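Local structure of cellulose 1,4-beta-cellobiosidase (Thermobifida fusca, 4JJJ) at residues L522-A525 and E526-D530; L505-T508 and L509-Y512; A622-E625 and I626-F630; D442-V445 and P446-Q450; W420-E423 and R424-Q427. The protein probably cleaves cellulose to cellobiose as a family 48 glycoside hydrolase, this chain being the catalytic part of a longer protein that also carries a carbohydrate-binding module. The protein carries 1 engineered substitution. One frame throughout, in Å; residues are numbered along the deposited sequence. Where two conformers were deposited one is given.

Interaction 1: residues L522-A525 and E526-D530. With ZN (zinc ion), chain S; NA (sodium ion), chain J.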
loop_
_atom_site.group_PDB
_atom_site.type_symbol
_atom_site.label_atom_id
_atom_site.label_comp_id
_atom_site.label_asym_id
_atom_site.label_seq_id
_atom_site.Cartn_x
_atom_site.Cartn_y
_atom_site.Cartn_z
ATOM N N LEU A 522 5.373 -18.815 -20.329
ATOM C CA LEU A 522 4.167 -18.485 -21.056
ATOM C C LEU A 522 3.108 -19.578 -20.844
ATOM O O LEU A 522 1.931 -19.252 -20.667
ATOM C CB LEU A 522 4.406 -18.358 -22.552
ATOM C CG LEU A 522 3.137 -17.875 -23.341
ATOM C CD1 LEU A 522 2.426 -16.672 -22.776
ATOM C CD2 LEU A 522 3.541 -17.653 -24.792
ATOM N N ALA A 523 3.557 -20.837 -20.840
ATOM C CA ALA A 523 2.583 -21.934 -20.620
ATOM C C ALA A 523 1.883 -21.859 -19.278
ATOM O O ALA A 523 0.668 -22.037 -19.178
ATOM C CB ALA A 523 3.183 -23.304 -20.885
ATOM N N THR A 524 2.605 -21.499 -18.257
ATOM C CA THR A 524 2.012 -21.301 -16.923
ATOM C C THR A 524 1.019 -20.165 -16.936
ATOM O O THR A 524 -0.072 -20.293 -16.414
ATOM C CB THR A 524 3.124 -21.130 -15.843
ATOM O OG1 THR A 524 3.998 -22.267 -15.949
ATOM C CG2 THR A 524 2.610 -21.013 -14.432
ATOM N N ALA A 525 1.445 -19.014 -17.484
ATOM C CA ALA A 525 0.577 -17.862 -17.579
ATOM C C ALA A 525 -0.724 -18.207 -18.286
ATOM O O ALA A 525 -1.814 -17.840 -17.837
ATOM C CB ALA A 525 1.275 -16.749 -18.312
ATOM N N GLU A 526 -0.599 -18.941 -19.399
ATOM C CA GLU A 526 -1.788 -19.239 -20.190
ATOM C C GLU A 526 -2.735 -20.115 -19.348
ATOM O O GLU A 526 -3.967 -19.920 -19.405
ATOM C CB GLU A 526 -1.429 -20.012 -21.451
ATOM C CG GLU A 526 -0.689 -19.215 -22.501
ATOM C CD GLU A 526 -1.516 -18.218 -23.326
ATOM O OE1 GLU A 526 -2.590 -17.726 -22.913
ATOM O OE2 GLU A 526 -1.053 -17.930 -24.473
ATOM N N GLY A 527 -2.187 -21.060 -18.575
ATOM C CA GLY A 527 -2.989 -21.908 -17.702
ATOM C C GLY A 527 -3.688 -21.154 -16.591
ATOM O O GLY A 527 -4.812 -21.412 -16.265
ATOM N N LEU A 528 -2.987 -20.142 -16.050
ATOM C CA LEU A 528 -3.601 -19.226 -15.076
ATOM C C LEU A 528 -4.745 -18.362 -15.653
ATOM O O LEU A 528 -5.813 -18.221 -15.040
ATOM C CB LEU A 528 -2.541 -18.345 -14.431
ATOM C CG LEU A 528 -1.497 -19.100 -13.587
ATOM C CD1 LEU A 528 -0.463 -18.151 -13.073
ATOM C CD2 LEU A 528 -2.189 -19.892 -12.452
ATOM N N LEU A 529 -4.600 -17.865 -16.877
ATOM C CA LEU A 529 -5.658 -17.080 -17.472
ATOM C C LEU A 529 -6.884 -17.985 -17.767
ATOM O O LEU A 529 -7.999 -17.593 -17.553
ATOM C CB LEU A 529 -5.180 -16.481 -18.798
ATOM C CG LEU A 529 -4.076 -15.427 -18.748
ATOM C CD1 LEU A 529 -3.732 -14.960 -20.174
ATOM C CD2 LEU A 529 -4.443 -14.320 -17.826
ATOM N N ASP A 530 -6.636 -19.224 -18.181
ATOM C CA ASP A 530 -7.743 -20.142 -18.391
ATOM C C ASP A 530 -8.467 -20.358 -17.072
ATOM O O ASP A 530 -9.697 -20.471 -17.045
ATOM C CB ASP A 530 -7.241 -21.495 -18.864
ATOM C CG ASP A 530 -6.789 -21.524 -20.291
ATOM O OD1 ASP A 530 -7.166 -20.636 -21.024
ATOM O OD2 ASP A 530 -6.063 -22.485 -20.671
HETATM ZN ZN ZN S . -2.327 -16.847 -25.444
HETATM NA NA NA J . -5.890 -20.796 -23.036
HETATM O O HOH W 1 -4.851 -18.947 -21.897
HETATM O O HOH W 2 -4.108 -17.792 -25.824
HETATM O O HOH W 3 -4.515 -19.917 -25.107
HETATM O O HOH W 4 -4.434 -22.017 -22.811
HETATM O O HOH W 5 -6.710 -22.684 -23.255
#
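Leu522 and Glu526 lie side by side one turn apart on helix 519-533, an outer helix of the (α/α)6 barrel, and their backbones join through Glu526 N to Leu522 O at 2.8 Å. The tight side of the helix faces the protein. Ala525 is buried against Met510, Leu528 reaches Leu505, and Leu529 packs on Ala629 and Phe630 of helix 620-637. Here the backbone bonds Leu528 N to Thr524 O and Leu529 N to Ala525 O, both 2.9 Å, keep the regular helical spacing. Thr524 turns its hydroxyl back to Thr520 O.

The other side is looser and wet, and carries two metals. Glu526 CG, set beside the backbone N (chi1 -70°), lies 4.0 Å from Leu522 CD1; the bend at chi2 then leads the carboxylate to a zinc ion that His633 also binds. A water bridges Glu526 OE1 and the backbone Glu526 O, and the same water is a ligand of the sodium ion. That ion is held by one side chain of this segment, Asp530, and by four waters. The Asp530 carboxylate grips unevenly, with Asp530 OD1 2.4 Å from the sodium and Asp530 OD2 2.9 Å, whereas Glu526 OE2 meets the zinc at 1.9 Å.

Interaction 2: residues L505-T508 and L509-Y512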
loop_
_atom_site.group_PDB
_atom_site.type_symbol
_atom_site.label_atom_id
_atom_site.label_comp_id
_atom_site.label_asym_id
_atom_site.label_seq_id
_atom_site.Cartn_x
_atom_site.Cartn_y
_atom_site.Cartn_z
ATOM N N LEU A 505 0.495 -12.879 -10.965
ATOM C CA LEU A 505 1.445 -13.922 -11.310
ATOM C C LEU A 505 1.403 -14.165 -12.837
ATOM O O LEU A 505 2.443 -14.217 -13.487
ATOM C CB LEU A 505 1.134 -15.189 -10.519
ATOM C CG LEU A 505 2.017 -16.395 -10.849
ATOM C CD1 LEU A 505 3.482 -16.046 -10.658
ATOM C CD2 LEU A 505 1.546 -17.575 -10.011
ATOM N N ALA A 506 0.220 -14.260 -13.401
ATOM C CA ALA A 506 0.059 -14.463 -14.822
ATOM C C ALA A 506 0.755 -13.315 -15.573
ATOM O O ALA A 506 1.479 -13.576 -16.576
ATOM C CB ALA A 506 -1.354 -14.508 -15.220
ATOM N N LYS A 507 0.563 -12.048 -15.145
ATOM C CA LYS A 507 1.214 -10.942 -15.835
ATOM C C LYS A 507 2.721 -11.015 -15.741
ATOM O O LYS A 507 3.449 -10.744 -16.714
ATOM C CB LYS A 507 0.668 -9.649 -15.355
ATOM C CG LYS A 507 -0.732 -9.314 -15.876
ATOM C CD LYS A 507 -1.192 -7.969 -15.456
ATOM C CE LYS A 507 -1.613 -7.902 -13.981
ATOM N NZ LYS A 507 -1.550 -6.483 -13.441
ATOM N N THR A 508 3.203 -11.270 -14.534
ATOM C CA THR A 508 4.623 -11.339 -14.344
ATOM C C THR A 508 5.244 -12.305 -15.338
ATOM O O THR A 508 6.259 -11.992 -15.990
ATOM C CB THR A 508 4.961 -11.855 -12.882
ATOM O OG1 THR A 508 4.471 -10.896 -11.975
ATOM C CG2 THR A 508 6.420 -11.912 -12.613
ATOM N N LEU A 509 4.631 -13.447 -15.450
ATOM C CA LEU A 509 5.100 -14.505 -16.343
ATOM C C LEU A 509 5.002 -14.111 -17.844
ATOM O O LEU A 509 5.910 -14.398 -18.611
ATOM C CB LEU A 509 4.326 -15.819 -16.072
ATOM C CG LEU A 509 4.629 -16.433 -14.665
ATOM C CD1 LEU A 509 3.739 -17.605 -14.373
ATOM C CD2 LEU A 509 6.067 -16.831 -14.543
ATOM N N MET A 510 3.943 -13.438 -18.202
ATOM C CA MET A 510 3.746 -12.983 -19.591
ATOM C C MET A 510 4.788 -11.940 -19.996
ATOM O O MET A 510 5.371 -12.093 -21.084
ATOM C CB MET A 510 2.341 -12.428 -19.766
ATOM C CG MET A 510 1.300 -13.562 -19.923
ATOM S SD MET A 510 -0.308 -12.934 -20.435
ATOM C CE MET A 510 -0.770 -11.801 -19.121
ATOM N N TYR A 511 5.001 -10.908 -19.183
ATOM C CA TYR A 511 6.009 -9.868 -19.524
ATOM C C TYR A 511 7.343 -10.518 -19.665
ATOM O O TYR A 511 8.164 -10.191 -20.581
ATOM C CB TYR A 511 5.983 -8.727 -18.490
ATOM C CG TYR A 511 4.796 -7.826 -18.608
ATOM C CD1 TYR A 511 3.790 -7.872 -17.675
ATOM C CD2 TYR A 511 4.715 -6.867 -19.611
ATOM C CE1 TYR A 511 2.718 -6.996 -17.797
ATOM C CE2 TYR A 511 3.665 -6.004 -19.771
ATOM C CZ TYR A 511 2.618 -6.075 -18.892
ATOM O OH TYR A 511 1.547 -5.231 -18.906
ATOM N N TYR A 512 7.686 -11.401 -18.706
ATOM C CA TYR A 512 8.965 -12.095 -18.774
ATOM C C TYR A 512 9.104 -12.979 -20.008
ATOM O O TYR A 512 10.154 -12.984 -20.679
ATOM C CB TYR A 512 9.119 -12.963 -17.545
ATOM C CG TYR A 512 10.369 -13.841 -17.554
ATOM C CD1 TYR A 512 11.663 -13.300 -17.370
ATOM C CD2 TYR A 512 10.218 -15.201 -17.679
ATOM C CE1 TYR A 512 12.820 -14.141 -17.350
ATOM C CE2 TYR A 512 11.366 -16.020 -17.703
ATOM C CZ TYR A 512 12.613 -15.478 -17.506
ATOM O OH TYR A 512 13.671 -16.307 -17.431
#
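Leu505 and Leu509 make the apolar part of this portion of helix 499-516, a buried helix of the (α/α)6 barrel. Their CD1 methyls meet at 4.0 Å, the two side chains crossing at a slant, and Leu509 CG also rests on the carbonyl of Leu505. On another side of the helix the Met510 chain bends at chi3 (-60°), which folds its CE back to 4.1 Å from Lys507 CG. Tyr511 also touches the base of this lysine: its CE1 comes 4.1 Å from Lys507 CB, while its CD1 sits beside the Lys507 carbonyl oxygen.

The backbone bonds are regular. Tyr511 N to Lys507 O, at 2.9 Å, is almost straight (178° at the hydrogen), and Leu509, Met510 and Tyr512 each bond four residues back.

The polar ends find partners on other helices or on the preceding turn. Lys507 NZ forms salt bridges with Glu423 and Glu625 and a hydrogen bond with Thr628; Tyr512 OH bonds to Asp442, a calcium ligand; Thr508 OG1 returns to Ala504 O. A lysine buried between two carboxylates would be expected to stay protonated, the base of its chain touched by Met510 and Tyr511 and its charge spent on joining helices 416-432 and 620-637 to this one.

Interaction 3: residues A622-E625 and I626-F630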
loop_
_atom_site.group_PDB
_atom_site.type_symbol
_atom_site.label_atom_id
_atom_site.label_comp_id
_atom_site.label_asym_id
_atom_site.label_seq_id
_atom_site.Cartn_x
_atom_site.Cartn_y
_atom_site.Cartn_z
ATOM N N ALA A 622 -8.380 -6.689 -7.075
ATOM C CA ALA A 622 -8.196 -8.028 -7.631
ATOM C C ALA A 622 -8.947 -8.128 -8.962
ATOM O O ALA A 622 -8.509 -8.774 -9.909
ATOM C CB ALA A 622 -8.658 -9.103 -6.647
ATOM N N GLN A 623 -10.192 -7.604 -8.973
ATOM C CA GLN A 623 -10.983 -7.661 -10.193
ATOM C C GLN A 623 -10.327 -6.858 -11.291
ATOM O O GLN A 623 -10.352 -7.264 -12.460
ATOM C CB GLN A 623 -12.424 -7.212 -9.924
ATOM C CG GLN A 623 -13.156 -8.075 -8.862
ATOM C CD GLN A 623 -13.189 -9.549 -9.278
ATOM O OE1 GLN A 623 -13.641 -9.887 -10.389
ATOM N NE2 GLN A 623 -12.716 -10.427 -8.446
ATOM N N VAL A 624 -9.742 -5.705 -10.960
ATOM C CA VAL A 624 -8.953 -4.929 -11.949
ATOM C C VAL A 624 -7.732 -5.716 -12.352
ATOM O O VAL A 624 -7.395 -5.847 -13.521
ATOM C CB VAL A 624 -8.615 -3.539 -11.391
ATOM C CG1 VAL A 624 -7.657 -2.867 -12.328
ATOM C CG2 VAL A 624 -9.847 -2.685 -11.156
ATOM N N GLU A 625 -7.037 -6.349 -11.403
ATOM C CA GLU A 625 -5.825 -7.112 -11.688
ATOM C C GLU A 625 -6.127 -8.116 -12.773
ATOM O O GLU A 625 -5.443 -8.257 -13.783
ATOM C CB GLU A 625 -5.294 -7.792 -10.396
ATOM C CG GLU A 625 -3.877 -8.212 -10.532
ATOM C CD GLU A 625 -2.910 -7.185 -9.987
ATOM O OE1 GLU A 625 -2.181 -6.576 -10.753
ATOM O OE2 GLU A 625 -2.875 -6.899 -8.764
ATOM N N ILE A 626 -7.274 -8.803 -12.617
ATOM C CA ILE A 626 -7.724 -9.763 -13.613
ATOM C C ILE A 626 -7.942 -9.098 -15.013
ATOM O O ILE A 626 -7.509 -9.639 -16.038
ATOM C CB ILE A 626 -8.997 -10.537 -13.152
ATOM C CG1 ILE A 626 -8.718 -11.346 -11.888
ATOM C CG2 ILE A 626 -9.488 -11.415 -14.257
ATOM C CD1 ILE A 626 -10.044 -11.757 -11.205
ATOM N N ALA A 627 -8.755 -8.057 -15.024
ATOM C CA ALA A 627 -8.986 -7.319 -16.272
ATOM C C ALA A 627 -7.663 -6.984 -16.932
ATOM O O ALA A 627 -7.533 -7.131 -18.114
ATOM C CB ALA A 627 -9.756 -6.054 -16.026
ATOM N N THR A 628 -6.713 -6.449 -16.174
ATOM C CA THR A 628 -5.396 -6.030 -16.744
ATOM C C THR A 628 -4.633 -7.261 -17.248
ATOM O O THR A 628 -3.886 -7.107 -18.231
ATOM C CB THR A 628 -4.568 -5.205 -15.793
ATOM O OG1 THR A 628 -4.015 -6.011 -14.694
ATOM C CG2 THR A 628 -5.349 -4.007 -15.341
ATOM N N ALA A 629 -4.792 -8.432 -16.675
ATOM C CA ALA A 629 -4.092 -9.636 -17.121
ATOM C C ALA A 629 -4.627 -10.048 -18.504
ATOM O O ALA A 629 -3.885 -10.415 -19.378
ATOM C CB ALA A 629 -4.222 -10.783 -16.084
ATOM N N PHE A 630 -5.933 -9.995 -18.645
ATOM C CA PHE A 630 -6.539 -10.269 -19.958
ATOM C C PHE A 630 -6.103 -9.282 -21.012
ATOM O O PHE A 630 -5.713 -9.694 -22.135
ATOM C CB PHE A 630 -8.060 -10.280 -19.876
ATOM C CG PHE A 630 -8.637 -11.338 -18.954
ATOM C CD1 PHE A 630 -7.999 -12.588 -18.691
ATOM C CD2 PHE A 630 -9.916 -11.144 -18.457
ATOM C CE1 PHE A 630 -8.621 -13.555 -17.873
ATOM C CE2 PHE A 630 -10.527 -12.094 -17.616
ATOM C CZ PHE A 630 -9.938 -13.302 -17.380
#
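Helix 620-637 belongs to the (α/α)6 barrel, and its stretch 622-630 begins one residue after Trp621, which lines a glycan pocket. Along it Val624 and Thr628 touch through their methyls, Val624 CG1 standing 4.0 Å from Thr628 CG2, with the two side chains set at an angle. Thr628 carries its hydroxyl between the backbone N and the carbonyl carbon (chi1 72°), the crowded position. From there Thr628 OG1 donates to Glu625 O at 2.8 Å, approaching well to the side of the carbonyl (C=O...donor angle 117°). The same oxygen accepts Ala629 N at 3.0 Å, making a two-donor site inside the helix, whereas Thr628 N bonds to Val624 O at 2.8 Å.

On another side Gln623 and Ile626 run alongside each other, with Ile626 CD1 4.1 Å from Gln623 NE2. The amide is fixed from both ends: NE2 gives to Ile541 O, and OE1 takes a bond from Gln9. Glu625 bends at chi2 (95°) and sends its carboxylate to Tyr55, Trp420 and Lys507.

Replacing Thr628 by a valine would probably cost Glu625 O its second donor and Lys507 NZ one of its polar partners. In a wholly buried stretch of helix, each of these polar groups is met by a specific mate: the hydroxyl serves both the backbone and the lysine, and the lysine probably offsets the charge of the Glu625 carboxylate, which has that of Glu423 close by.

Interaction 4: residues D442-V445 and P446-Q450. With CA (calcium ion), chain G.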
loop_
_atom_site.group_PDB
_atom_site.type_symbol
_atom_site.label_atom_id
_atom_site.label_comp_id
_atom_site.label_asym_id
_atom_site.label_seq_id
_atom_site.Cartn_x
_atom_site.Cartn_y
_atom_site.Cartn_z
ATOM N N ASP A 442 15.303 -14.322 -13.776
ATOM C CA ASP A 442 15.735 -15.647 -14.165
ATOM C C ASP A 442 15.801 -16.586 -12.965
ATOM O O ASP A 442 15.693 -17.812 -13.183
ATOM C CB ASP A 442 17.102 -15.539 -14.884
ATOM C CG ASP A 442 16.993 -15.044 -16.350
ATOM O OD1 ASP A 442 15.948 -14.950 -16.973
ATOM O OD2 ASP A 442 18.127 -14.740 -16.837
ATOM N N LYS A 443 16.068 -16.060 -11.772
ATOM C CA LYS A 443 16.046 -16.882 -10.579
ATOM C C LYS A 443 14.663 -16.969 -9.919
ATOM O O LYS A 443 14.307 -17.998 -9.363
ATOM C CB LYS A 443 17.091 -16.324 -9.645
ATOM C CG LYS A 443 17.242 -17.173 -8.392
ATOM C CD LYS A 443 18.426 -16.824 -7.495
ATOM C CE LYS A 443 18.536 -17.779 -6.299
ATOM N NZ LYS A 443 19.785 -17.562 -5.455
ATOM N N TRP A 444 13.887 -15.917 -9.981
ATOM C CA TRP A 444 12.555 -15.933 -9.339
ATOM C C TRP A 444 11.527 -16.733 -10.067
ATOM O O TRP A 444 10.720 -17.423 -9.456
ATOM C CB TRP A 444 12.068 -14.425 -9.138
ATOM C CG TRP A 444 10.794 -14.266 -8.425
ATOM C CD1 TRP A 444 10.660 -13.995 -7.071
ATOM C CD2 TRP A 444 9.485 -14.328 -8.954
ATOM N NE1 TRP A 444 9.373 -13.900 -6.744
ATOM C CE2 TRP A 444 8.593 -14.143 -7.859
ATOM C CE3 TRP A 444 8.959 -14.549 -10.205
ATOM C CZ2 TRP A 444 7.214 -14.121 -8.022
ATOM C CZ3 TRP A 444 7.580 -14.578 -10.358
ATOM C CH2 TRP A 444 6.740 -14.366 -9.301
ATOM N N VAL A 445 11.508 -16.598 -11.399
ATOM C CA VAL A 445 10.463 -17.188 -12.231
ATOM C C VAL A 445 10.387 -18.719 -12.068
ATOM O O VAL A 445 9.323 -19.223 -11.761
ATOM C CB VAL A 445 10.562 -16.719 -13.699
ATOM C CG1 VAL A 445 9.659 -17.527 -14.642
ATOM C CG2 VAL A 445 10.169 -15.254 -13.813
ATOM N N PRO A 446 11.496 -19.421 -12.119
ATOM C CA PRO A 446 11.405 -20.858 -11.881
ATOM C C PRO A 446 10.848 -21.252 -10.554
ATOM O O PRO A 446 10.113 -22.227 -10.474
ATOM C CB PRO A 446 12.815 -21.375 -12.112
ATOM C CG PRO A 446 13.557 -20.308 -12.766
ATOM C CD PRO A 446 12.854 -19.007 -12.563
ATOM N N TRP A 447 11.202 -20.511 -9.518
ATOM C CA TRP A 447 10.739 -20.756 -8.203
ATOM C C TRP A 447 9.259 -20.585 -8.163
ATOM O O TRP A 447 8.532 -21.407 -7.596
ATOM C CB TRP A 447 11.372 -19.761 -7.174
ATOM C CG TRP A 447 10.820 -19.810 -5.856
ATOM C CD1 TRP A 447 10.948 -20.804 -4.911
ATOM C CD2 TRP A 447 10.078 -18.767 -5.213
ATOM N NE1 TRP A 447 10.332 -20.450 -3.749
ATOM C CE2 TRP A 447 9.767 -19.208 -3.904
ATOM C CE3 TRP A 447 9.543 -17.535 -5.649
ATOM C CZ2 TRP A 447 9.002 -18.473 -3.008
ATOM C CZ3 TRP A 447 8.789 -16.779 -4.767
ATOM C CH2 TRP A 447 8.498 -17.292 -3.411
ATOM N N ALA A 448 8.746 -19.506 -8.731
ATOM C CA ALA A 448 7.313 -19.308 -8.733
ATOM C C ALA A 448 6.558 -20.362 -9.496
ATOM O O ALA A 448 5.575 -20.920 -9.002
ATOM C CB ALA A 448 6.954 -17.918 -9.304
ATOM N N ILE A 449 7.032 -20.665 -10.703
ATOM C CA ILE A 449 6.468 -21.743 -11.534
ATOM C C ILE A 449 6.407 -23.072 -10.775
ATOM O O ILE A 449 5.361 -23.764 -10.821
ATOM C CB ILE A 449 7.232 -21.821 -12.883
ATOM C CG1 ILE A 449 6.949 -20.551 -13.694
ATOM C CG2 ILE A 449 6.809 -23.094 -13.617
ATOM C CD1 ILE A 449 7.763 -20.506 -14.972
ATOM N N GLN A 450 7.487 -23.392 -10.095
ATOM C CA GLN A 450 7.649 -24.669 -9.347
ATOM C C GLN A 450 6.643 -24.822 -8.236
ATOM O O GLN A 450 6.447 -25.916 -7.728
ATOM C CB GLN A 450 9.007 -24.668 -8.715
ATOM C CG GLN A 450 10.156 -24.942 -9.631
ATOM C CD GLN A 450 9.814 -25.098 -11.120
ATOM O OE1 GLN A 450 10.205 -24.242 -11.947
ATOM N NE2 GLN A 450 9.190 -26.267 -11.497
HETATM CA CA CA G . 18.325 -14.661 -19.069
HETATM O O HOH W 6 16.005 -14.217 -19.584
HETATM O O HOH W 7 17.234 -15.607 -20.947
HETATM O O HOH W 8 19.999 -15.749 -20.016
#
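Trp444 meets Trp447 and Ala448 on helix 435-450. Its CB leaves the backbone with CG opposite the backbone N (chi1 -176°), which brings the indole back over the following turn. CD1, next along the ring, lies 4.0 Å from Trp447 CE3. NE1 comes closer, 3.5 Å from Trp447 CZ3, at the edge of that ring, while its hydrogen bond goes to Gln418. The pair is an offset edge-to-face one, the edge of Trp447 turned to the face of Trp444 with the planes at 67°. Farther out, the six-membered ring receives the Ala448 methyl over the same face: CB is 3.6 Å from Trp444 CZ3 and 3.8 Å from the ring centroid, a CH-pi contact. Trp447 and Ala448 thus share one side of the indole.

Beside it, Val445 CG1 touches Ile449 CD1 at 3.5 Å. Pro446 has no N-H to give, and the helix kinks there: its CD, 3.1 Å from Asp442 O, takes the place of the amide hydrogen that would otherwise bond there. Past the proline, Ala448 N bonds to Trp444 O at 3.0 Å and Ile449 N to Val445 O. Asp442 OD2 binds a calcium ion at 2.2 Å together with Glu438 and three waters, while OD1 is taken by Tyr512.

The Trp444 indole packs against Leu505 and Thr508 of helix 499-516 and Val419 and Met422 of helix 416-432, while Trp447 reaches Val490 and Val492 of strand 488-496.

Interaction 5: residues W420-E423 and R424-Q427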
loop_
_atom_site.group_PDB
_atom_site.type_symbol
_atom_site.label_atom_id
_atom_site.label_comp_id
_atom_site.label_asym_id
_atom_site.label_seq_id
_atom_site.Cartn_x
_atom_site.Cartn_y
_atom_site.Cartn_z
ATOM N N TRP A 420 3.375 -8.537 -6.888
ATOM C CA TRP A 420 3.195 -7.090 -7.095
ATOM C C TRP A 420 4.548 -6.436 -7.477
ATOM O O TRP A 420 4.644 -5.633 -8.449
ATOM C CB TRP A 420 2.569 -6.437 -5.931
ATOM C CG TRP A 420 1.117 -6.577 -5.809
ATOM C CD1 TRP A 420 0.252 -7.058 -6.717
ATOM C CD2 TRP A 420 0.313 -6.057 -4.728
ATOM N NE1 TRP A 420 -1.018 -6.944 -6.248
ATOM C CE2 TRP A 420 -1.021 -6.299 -5.048
ATOM C CE3 TRP A 420 0.632 -5.399 -3.537
ATOM C CZ2 TRP A 420 -2.063 -5.895 -4.240
ATOM C CZ3 TRP A 420 -0.413 -4.982 -2.703
ATOM C CH2 TRP A 420 -1.733 -5.224 -3.060
ATOM N N ASN A 421 5.619 -6.798 -6.737
ATOM C CA ASN A 421 6.952 -6.294 -7.087
ATOM C C ASN A 421 7.451 -6.867 -8.399
ATOM O O ASN A 421 7.838 -6.123 -9.336
ATOM C CB ASN A 421 7.916 -6.575 -5.969
ATOM C CG ASN A 421 9.337 -6.481 -6.426
ATOM O OD1 ASN A 421 9.695 -5.528 -7.021
ATOM N ND2 ASN A 421 10.185 -7.376 -5.898
ATOM N N MET A 422 7.354 -8.164 -8.535
ATOM C CA MET A 422 7.946 -8.853 -9.656
ATOM C C MET A 422 7.325 -8.446 -10.953
ATOM O O MET A 422 8.022 -8.358 -11.944
ATOM C CB MET A 422 8.011 -10.383 -9.553
ATOM C CG MET A 422 9.147 -11.022 -10.346
ATOM S SD MET A 422 10.815 -10.411 -10.032
ATOM C CE MET A 422 10.989 -10.650 -8.264
ATOM N N GLU A 423 6.011 -8.229 -10.944
ATOM C CA GLU A 423 5.333 -7.752 -12.214
ATOM C C GLU A 423 5.957 -6.432 -12.724
ATOM O O GLU A 423 6.149 -6.280 -13.926
ATOM C CB GLU A 423 3.854 -7.529 -12.016
ATOM C CG GLU A 423 3.108 -7.392 -13.339
ATOM C CD GLU A 423 1.658 -7.080 -13.170
ATOM O OE1 GLU A 423 1.007 -7.801 -12.382
ATOM O OE2 GLU A 423 1.233 -6.161 -13.854
ATOM N N ARG A 424 6.354 -5.579 -11.789
ATOM C CA ARG A 424 6.901 -4.312 -12.186
ATOM C C ARG A 424 8.344 -4.542 -12.751
ATOM O O ARG A 424 8.733 -3.903 -13.724
ATOM C CB ARG A 424 6.974 -3.368 -11.008
ATOM C CG ARG A 424 5.605 -3.038 -10.362
ATOM C CD ARG A 424 5.802 -2.709 -8.906
ATOM N NE ARG A 424 4.519 -2.540 -8.264
ATOM C CZ ARG A 424 4.264 -2.670 -6.958
ATOM N NH1 ARG A 424 5.236 -2.915 -6.157
ATOM N NH2 ARG A 424 2.981 -2.631 -6.523
ATOM N N VAL A 425 9.075 -5.470 -12.107
ATOM C CA VAL A 425 10.407 -5.878 -12.608
ATOM C C VAL A 425 10.269 -6.479 -14.006
ATOM O O VAL A 425 11.087 -6.176 -14.887
ATOM C CB VAL A 425 11.078 -6.858 -11.607
ATOM C CG1 VAL A 425 12.447 -7.303 -12.124
ATOM C CG2 VAL A 425 11.190 -6.161 -10.243
ATOM N N ALA A 426 9.271 -7.362 -14.215
ATOM C CA ALA A 426 9.037 -7.929 -15.509
ATOM C C ALA A 426 8.648 -6.896 -16.514
ATOM O O ALA A 426 9.016 -7.025 -17.723
ATOM C CB ALA A 426 8.011 -9.063 -15.401
ATOM N N GLN A 427 7.831 -5.924 -16.103
ATOM C CA GLN A 427 7.433 -4.880 -17.028
ATOM C C GLN A 427 8.701 -4.062 -17.477
ATOM O O GLN A 427 8.841 -3.779 -18.662
ATOM C CB GLN A 427 6.442 -3.931 -16.460
ATOM C CG GLN A 427 5.011 -4.471 -16.362
ATOM C CD GLN A 427 4.017 -3.359 -16.003
ATOM O OE1 GLN A 427 4.320 -2.232 -15.694
ATOM N NE2 GLN A 427 2.794 -3.763 -16.006
#
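Arg424 reaches back along helix 416-432 and lays one face of its guanidinium over the carbonyl oxygen of Trp420, which stands 3.1 Å above the plane and toward its rim. Its chain is extended from CG to NE, with CG set beside the backbone N (chi1 -61°), and this carries NH2 to 3.9 Å from Trp420 CB. The N-H groups point on to other partners: NH1 bonds to Gln327 O and Gly325 O, and NH2 makes a weak bond to Asn224, the engineered residue at the predicted nucleophile position.

The Trp420 ring leads away from Arg424, into a glycan pocket of the (α/α)6 barrel, where it touches a bound glucose. Its NE1 bonds to Glu625, and its ring meets Trp414 and Trp621 edge-to-face. An alanine in place of Arg424 is likely to leave the carbonyls of Gln327 and Gly325 without this donor and to remove the weak bond to Asn224.

Farther along, Asn421 crosses Val425, with Asn421 OD1 3.6 Å from Val425 CG2; Met422, in one of its two conformers, crosses the same valine. Glu423 and Gln427 also cross, their carboxylate and amide planes 56° apart and Glu423 OE2 3.6 Å from Gln427 NE2. Each has its firm partner outside this part of the helix: Glu423 OE2 in Lys507, and Gln427 OE1 in Trp235 and Gln231.

Overall arrangement
Interaction 2 is the hub, touching all four others. Lys507 NZ joins it to interaction 5 through Glu423 OE2 and to interaction 3 through Glu625 OE1, both at 2.8 Å, while Tyr512 OH reaches Asp442 OD1 of interaction 4 at 2.7 Å. Interaction 1 packs on it through Ala525 CB, 3.6 Å from Met510 CG. Interactions 3 and 5 lie nearest the glycan: Glu625 OE2 probably bonds to Trp420 NE1 at 3.1 Å, and Trp420 touches the sugar and Glu51, the predicted proton donor. Interactions 1 and 4 hold metals farther out, with the centre of interaction 1 about 17 Å from that of interaction 5.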